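Local atomic coordinates of 1-acyl-sn-glycerol-3-phosphate acyltransferase (PDB entry 5KYM), a protein that catalyses transfer of an acyl chain to 1-acyl-sn-glycerol-3-phosphate (lysophosphatidic acid), yielding phosphatidic acid, with its active site placed at the membrane bilayer. Residues 26-31 with 42-47; 99-104 with 147-152. All coordinates share one frame; numbering follows the deposited sequence.

Contact 1: residues 26-31 with 42-47; sequences GFVLFR and RKYVLK. With HGX (1-heptadecanoyl-2-tridecanoyl-3-glycerol-phosphonyl choline), chain C.
Tyr44 reaches from helix 38-59 across to Val28 and Arg31 of helix 2-34, joining the two nearly antiparallel arms of the N-terminal two-helix motif, which positions the active site within the bilayer. The segment axes run 9.8 Å apart at 170°, a spacing bridged by the tyrosine ring. With chi1 at 165°, Tyr44 has CG anti to its own N, a setting that carries the ring between the helices. There it lies against Val28, which also lines the nonane pocket: CG1 of Val28 sits 3.6 Å from CE2 of Tyr44, and the carbonyl O of Val28 faces the ring edge, close to its plane. Arg31 comes over one face of the same ring with NH2, offset toward the rim, yet its guanidinium is turned 69° from the ring plane and is therefore not stacked on it. A bend at chi3 of Arg31 brings NE to the phenol instead, where it donates a weak hydrogen bond of 3.2 Å to OH of Tyr44. Leu29 and Val45 add a looser apolar touch. On the lipid side, Phe27 offers one ring face to one acyl chain at HGX C35, while CZ of Phe27 comes within 3.4 Å of C13 on the other chain. The glycerol carbon C3 of HGX lies over one face of the guanidinium, 3.4 Å from NH1 of Arg31.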
loop_
_atom_site.group_PDB
_atom_site.type_symbol
_atom_site.label_atom_id
_atom_site.label_comp_id
_atom_site.label_asym_id
_atom_site.label_seq_id
_atom_site.Cartn_x
_atom_site.Cartn_y
_atom_site.Cartn_z
ATOM N N GLY A 26 1.513 -17.949 -9.388
ATOM C CA GLY A 26 2.360 -18.466 -10.426
ATOM C C GLY A 26 1.504 -18.685 -11.650
ATOM O O GLY A 26 1.796 -18.225 -12.758
ATOM N N PHE A 27 0.389 -19.330 -11.423
ATOM C CA PHE A 27 -0.546 -19.622 -12.460
ATOM C C PHE A 27 -0.984 -18.361 -13.147
ATOM O O PHE A 27 -1.181 -18.364 -14.361
ATOM C CB PHE A 27 -1.715 -20.433 -11.870
ATOM C CG PHE A 27 -2.787 -20.687 -12.824
ATOM C CD1 PHE A 27 -2.643 -21.639 -13.788
ATOM C CD2 PHE A 27 -3.948 -19.909 -12.805
ATOM C CE1 PHE A 27 -3.646 -21.822 -14.719
ATOM C CE2 PHE A 27 -4.952 -20.092 -13.729
ATOM C CZ PHE A 27 -4.807 -21.038 -14.676
ATOM N N VAL A 28 -1.136 -17.274 -12.410
ATOM C CA VAL A 28 -1.689 -16.046 -13.005
ATOM C C VAL A 28 -0.694 -15.468 -14.009
ATOM O O VAL A 28 -1.067 -15.158 -15.161
ATOM C CB VAL A 28 -2.103 -15.017 -11.934
ATOM C CG1 VAL A 28 -2.277 -13.619 -12.510
ATOM C CG2 VAL A 28 -3.389 -15.470 -11.266
ATOM N N LEU A 29 0.563 -15.334 -13.580
ATOM C CA LEU A 29 1.596 -14.806 -14.459
ATOM C C LEU A 29 1.773 -15.775 -15.619
ATOM O O LEU A 29 1.919 -15.320 -16.780
ATOM C CB LEU A 29 2.914 -14.692 -13.718
ATOM C CG LEU A 29 2.906 -13.726 -12.550
ATOM C CD1 LEU A 29 4.172 -13.915 -11.801
ATOM C CD2 LEU A 29 2.777 -12.264 -13.004
ATOM N N PHE A 30 1.753 -17.091 -15.321
ATOM C CA PHE A 30 1.888 -18.058 -16.377
ATOM C C PHE A 30 0.793 -17.891 -17.426
ATOM O O PHE A 30 1.104 -17.849 -18.606
ATOM C CB PHE A 30 1.926 -19.487 -15.892
ATOM C CG PHE A 30 1.865 -20.489 -17.010
ATOM C CD1 PHE A 30 3.012 -20.814 -17.710
ATOM C CD2 PHE A 30 0.673 -21.102 -17.384
ATOM C CE1 PHE A 30 3.002 -21.767 -18.737
ATOM C CE2 PHE A 30 0.644 -22.039 -18.430
ATOM C CZ PHE A 30 1.814 -22.357 -19.114
ATOM N N ARG A 31 -0.469 -17.766 -17.034
ATOM C CA ARG A 31 -1.488 -17.453 -18.046
ATOM C C ARG A 31 -1.232 -16.102 -18.755
ATOM O O ARG A 31 -1.437 -15.971 -19.929
ATOM C CB ARG A 31 -2.880 -17.393 -17.458
ATOM C CG ARG A 31 -3.655 -18.688 -17.376
ATOM C CD ARG A 31 -5.006 -18.429 -16.687
ATOM N NE ARG A 31 -5.722 -17.216 -17.176
ATOM C CZ ARG A 31 -6.665 -17.183 -18.112
ATOM N NH1 ARG A 31 -7.033 -18.294 -18.752
ATOM N NH2 ARG A 31 -7.257 -16.022 -18.424
ATOM N N ARG A 42 -2.067 -7.227 -19.093
ATOM C CA ARG A 42 -1.729 -6.336 -17.994
ATOM C C ARG A 42 -2.945 -6.157 -17.104
ATOM O O ARG A 42 -2.803 -6.185 -15.873
ATOM C CB ARG A 42 -1.217 -4.993 -18.497
ATOM C CG ARG A 42 -0.481 -4.244 -17.442
ATOM C CD ARG A 42 -0.096 -2.772 -17.714
ATOM N NE ARG A 42 0.487 -2.158 -16.508
ATOM C CZ ARG A 42 1.541 -2.670 -15.813
ATOM N NH1 ARG A 42 2.161 -3.837 -16.153
ATOM N NH2 ARG A 42 1.962 -2.060 -14.713
ATOM N N LYS A 43 -4.122 -5.985 -17.719
ATOM C CA LYS A 43 -5.350 -5.736 -16.982
ATOM C C LYS A 43 -5.625 -6.952 -16.085
ATOM O O LYS A 43 -5.982 -6.796 -14.924
ATOM C CB LYS A 43 -6.547 -5.488 -17.894
ATOM C CG LYS A 43 -6.958 -4.070 -18.172
ATOM C CD LYS A 43 -7.968 -3.957 -19.339
ATOM C CE LYS A 43 -9.344 -4.628 -19.103
ATOM N NZ LYS A 43 -10.305 -3.749 -18.349
ATOM N N TYR A 44 -5.449 -8.151 -16.634
ATOM C CA TYR A 44 -5.720 -9.397 -15.930
ATOM C C TYR A 44 -4.840 -9.510 -14.718
ATOM O O TYR A 44 -5.354 -9.716 -13.639
ATOM C CB TYR A 44 -5.501 -10.598 -16.863
ATOM C CG TYR A 44 -5.397 -11.924 -16.197
ATOM C CD1 TYR A 44 -6.478 -12.491 -15.603
ATOM C CD2 TYR A 44 -4.209 -12.637 -16.203
ATOM C CE1 TYR A 44 -6.408 -13.741 -15.016
ATOM C CE2 TYR A 44 -4.117 -13.895 -15.606
ATOM C CZ TYR A 44 -5.225 -14.431 -14.987
ATOM O OH TYR A 44 -5.195 -15.660 -14.375
ATOM N N VAL A 45 -3.529 -9.345 -14.880
ATOM C CA VAL A 45 -2.618 -9.508 -13.752
ATOM C C VAL A 45 -2.930 -8.464 -12.691
ATOM O O VAL A 45 -2.989 -8.788 -11.481
ATOM C CB VAL A 45 -1.128 -9.343 -14.118
ATOM C CG1 VAL A 45 -0.243 -9.520 -12.859
ATOM C CG2 VAL A 45 -0.719 -10.338 -15.173
ATOM N N LEU A 46 -3.109 -7.223 -13.152
ATOM C CA LEU A 46 -3.423 -6.139 -12.234
ATOM C C LEU A 46 -4.699 -6.383 -11.446
ATOM O O LEU A 46 -4.769 -6.063 -10.276
ATOM C CB LEU A 46 -3.460 -4.763 -12.941
ATOM C CG LEU A 46 -2.072 -4.165 -13.227
ATOM C CD1 LEU A 46 -2.218 -2.810 -13.825
ATOM C CD2 LEU A 46 -1.129 -4.079 -12.006
ATOM N N LYS A 47 -5.701 -6.960 -12.080
ATOM C CA LYS A 47 -6.989 -7.153 -11.448
ATOM C C LYS A 47 -6.827 -8.225 -10.415
ATOM O O LYS A 47 -7.336 -8.077 -9.323
ATOM C CB LYS A 47 -8.046 -7.509 -12.498
ATOM C CG LYS A 47 -9.486 -7.467 -12.050
ATOM C CD LYS A 47 -9.920 -6.044 -11.681
ATOM C CE LYS A 47 -10.921 -6.057 -10.540
ATOM N NZ LYS A 47 -12.089 -6.975 -10.852
HETATM O O11 HGX C . -9.808 -22.124 -17.586
HETATM C C11 HGX C . -8.813 -22.138 -16.880
HETATM C C12 HGX C . -8.127 -23.476 -16.615
HETATM C C13 HGX C . -6.988 -23.453 -15.594
HETATM C C14 HGX C . -6.684 -24.815 -14.962
HETATM C C15 HGX C . -5.169 -25.020 -14.814
HETATM C C16 HGX C . -4.718 -26.298 -14.080
HETATM C C17 HGX C . -3.214 -26.337 -13.769
HETATM C C18 HGX C . -2.336 -25.652 -14.825
HETATM O O3 HGX C . -8.348 -20.867 -16.327
HETATM C C3 HGX C . -9.111 -19.648 -16.395
HETATM C C2 HGX C . -10.116 -19.532 -15.246
HETATM C C1 HGX C . -11.124 -18.398 -15.525
HETATM O O3P HGX C . -10.499 -17.106 -15.438
HETATM O O2 HGX C . -9.363 -19.311 -14.043
HETATM C C31 HGX C . -9.952 -19.780 -12.787
HETATM O O31 HGX C . -11.179 -19.811 -12.677
HETATM C C32 HGX C . -9.052 -20.172 -11.617
HETATM C C33 HGX C . -8.359 -21.521 -11.823
HETATM C C34 HGX C . -7.616 -21.993 -10.566
HETATM C C35 HGX C . -6.280 -22.671 -10.922
HETATM C C36 HGX C . -5.322 -22.982 -9.750
HETATM C C37 HGX C . -4.232 -23.976 -10.193
HETATM C C38 HGX C . -2.896 -23.939 -9.432
HETATM C C39 HGX C . -1.743 -24.480 -10.305
HETATM C C40 HGX C . -0.407 -24.726 -9.588
HETATM O O1 HGX C . -12.268 -16.077 -16.904
HETATM P P1 HGX C . -11.184 -15.707 -15.916
HETATM O O4 HGX C . -10.090 -14.731 -16.316
HETATM O O5 HGX C . -11.893 -15.073 -14.596
HETATM C C4 HGX C . -12.813 -13.970 -14.641
HETATM C C5 HGX C . -13.911 -14.149 -13.594
#

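Contact 2: residues 99-104 with 147-152; sequences TGAFIA and NGVTFI
Ala101 places its methyl squarely over the ring of Phe151, and this small residue has the most surface buried here. Its CB stands 3.5 Å from the ring centroid and 13° off the normal, a CH-pi contact over the centre of the face. CD1 of Ile103 approaches the same ring from another direction, meeting CE2 of Phe151 at 3.6 Å near the ring plane, so that face and edge are both used by one short segment. CG1 of Val149 closes in on CB of Ala101 as well, at 3.6 Å.

The backbone fixes this register. Ala101 N donates to Thr150 O at 2.8 Å, and Ile152 N returns a bond of 2.9 Å to Ala101 O, the pattern of a parallel bridge around Phe151. It is a single bridge, consistent with the 62° between the directions of residues 100-103 and 149-152. Ile152 has its chi1 at -57°, which sets CG1 beside its own N and hence on the side of the bonded carbonyl; CD1 then rests 4.0 Å from the O of Gly100, while CB of Ile152 packs loosely on CB of Phe102.

Ala141, Lys144 and Leu145 of helix 137-147 also touch the Phe151 ring. An alanine in place of Phe151 would probably leave the methyl of Ala101 and CD1 of Ile103 without their shared surface and open a gap beneath that helix.

Thr150 and Ile152 thus spend these backbone groups on Ala101, whereas the backbone of Phe151 bonds to Phe78 and Val80. The arrangement is that of an outermost strand, 151-153, entered from helix 137-147 through a Schellman motif at Gly148, in the mixed beta-sheet of the alpha-beta acyltransferase fold.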
loop_
_atom_site.group_PDB
_atom_site.type_symbol
_atom_site.label_atom_id
_atom_site.label_comp_id
_atom_site.label_asym_id
_atom_site.label_seq_id
_atom_site.Cartn_x
_atom_site.Cartn_y
_atom_site.Cartn_z
ATOM N N THR A 99 -2.942 -0.350 -7.571
ATOM C CA THR A 99 -1.982 -1.398 -7.705
ATOM C C THR A 99 -0.743 -0.863 -8.310
ATOM O O THR A 99 -0.366 -1.214 -9.449
ATOM C CB THR A 99 -2.473 -2.588 -8.525
ATOM O OG1 THR A 99 -2.893 -2.196 -9.822
ATOM C CG2 THR A 99 -3.617 -3.177 -7.877
ATOM N N GLY A 100 -0.032 -0.103 -7.472
ATOM C CA GLY A 100 1.240 0.520 -7.816
ATOM C C GLY A 100 2.508 -0.071 -7.218
ATOM O O GLY A 100 2.506 -0.969 -6.354
ATOM N N ALA A 101 3.600 0.485 -7.714
ATOM C CA ALA A 101 4.939 0.279 -7.176
ATOM C C ALA A 101 5.092 0.663 -5.702
ATOM O O ALA A 101 4.445 1.528 -5.196
ATOM C CB ALA A 101 5.894 1.117 -7.987
ATOM N N PHE A 102 5.985 0.004 -5.023
ATOM C CA PHE A 102 6.336 0.374 -3.682
ATOM C C PHE A 102 7.817 0.115 -3.446
ATOM O O PHE A 102 8.482 -0.388 -4.329
ATOM C CB PHE A 102 5.384 -0.184 -2.626
ATOM C CG PHE A 102 5.328 -1.669 -2.495
ATOM C CD1 PHE A 102 4.449 -2.407 -3.228
ATOM C CD2 PHE A 102 6.084 -2.330 -1.519
ATOM C CE1 PHE A 102 4.425 -3.835 -3.102
ATOM C CE2 PHE A 102 6.022 -3.725 -1.324
ATOM C CZ PHE A 102 5.197 -4.486 -2.117
ATOM N N ILE A 103 8.330 0.515 -2.280
ATOM C CA ILE A 103 9.750 0.385 -1.900
ATOM C C ILE A 103 9.916 -0.822 -0.973
ATOM O O ILE A 103 9.415 -0.805 0.133
ATOM C CB ILE A 103 10.206 1.690 -1.206
ATOM C CG1 ILE A 103 10.694 2.677 -2.260
ATOM C CG2 ILE A 103 11.211 1.465 -0.080
ATOM C CD1 ILE A 103 9.616 3.035 -3.281
ATOM N N ALA A 104 10.630 -1.864 -1.391
ATOM C CA ALA A 104 10.748 -3.067 -0.543
ATOM C C ALA A 104 12.124 -3.187 0.116
ATOM O O ALA A 104 13.099 -2.755 -0.439
ATOM C CB ALA A 104 10.446 -4.324 -1.373
ATOM N N ASN A 147 7.836 7.690 -16.550
ATOM C CA ASN A 147 7.248 6.797 -17.559
ATOM C C ASN A 147 5.784 6.458 -17.288
ATOM O O ASN A 147 5.108 5.993 -18.178
ATOM C CB ASN A 147 8.085 5.516 -17.731
ATOM C CG ASN A 147 9.555 5.821 -18.006
ATOM O OD1 ASN A 147 9.899 6.835 -18.652
ATOM N ND2 ASN A 147 10.435 4.970 -17.485
ATOM N N GLY A 148 5.288 6.667 -16.079
ATOM C CA GLY A 148 3.849 6.495 -15.792
ATOM C C GLY A 148 3.430 5.493 -14.738
ATOM O O GLY A 148 2.262 5.146 -14.669
ATOM N N VAL A 149 4.347 5.037 -13.900
ATOM C CA VAL A 149 4.009 4.097 -12.822
ATOM C C VAL A 149 3.410 4.826 -11.604
ATOM O O VAL A 149 3.946 5.859 -11.157
ATOM C CB VAL A 149 5.265 3.332 -12.331
ATOM C CG1 VAL A 149 4.884 2.362 -11.220
ATOM C CG2 VAL A 149 5.979 2.607 -13.470
ATOM N N THR A 150 2.323 4.265 -11.049
ATOM C CA THR A 150 1.787 4.751 -9.770
ATOM C C THR A 150 2.687 4.267 -8.638
ATOM O O THR A 150 3.087 3.134 -8.631
ATOM C CB THR A 150 0.330 4.288 -9.554
ATOM O OG1 THR A 150 -0.557 5.077 -10.335
ATOM C CG2 THR A 150 -0.153 4.484 -8.126
ATOM N N PHE A 151 2.971 5.119 -7.678
ATOM C CA PHE A 151 3.722 4.720 -6.504
ATOM C C PHE A 151 2.898 4.804 -5.248
ATOM O O PHE A 151 1.876 5.498 -5.215
ATOM C CB PHE A 151 4.992 5.577 -6.324
ATOM C CG PHE A 151 6.197 4.913 -6.842
ATOM C CD1 PHE A 151 6.387 4.810 -8.246
ATOM C CD2 PHE A 151 7.106 4.297 -5.972
ATOM C CE1 PHE A 151 7.466 4.111 -8.756
ATOM C CE2 PHE A 151 8.216 3.617 -6.500
ATOM C CZ PHE A 151 8.380 3.522 -7.885
ATOM N N ILE A 152 3.363 4.088 -4.221
ATOM C CA ILE A 152 2.740 4.060 -2.901
ATOM C C ILE A 152 3.856 4.243 -1.957
ATOM O O ILE A 152 4.794 3.462 -1.963
ATOM C CB ILE A 152 2.045 2.705 -2.605
ATOM C CG1 ILE A 152 1.000 2.396 -3.688
ATOM C CG2 ILE A 152 1.395 2.690 -1.226
ATOM C CD1 ILE A 152 0.400 1.018 -3.620
#

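The pair illustrates how chemistry follows location. The centre of contact 1 lies about 19 Å from the centre of the chain; partly buried, it joins the two helices of the N-terminal two-helix motif mainly through side chains, with no backbone-to-backbone hydrogen bond between them, one weak polar bond and a bound phospholipid alongside. Contact 2, its centre about 9 Å from that of the chain, is buried and relies on paired backbone bonds plus apolar packing at the margin of the central sheet. They share no helix or strand. Their centres are about 17 Å apart, yet they meet: CD2 of Leu46 packs against OG1 of Thr99, linking helix 38-59 to the acyltransferase domain.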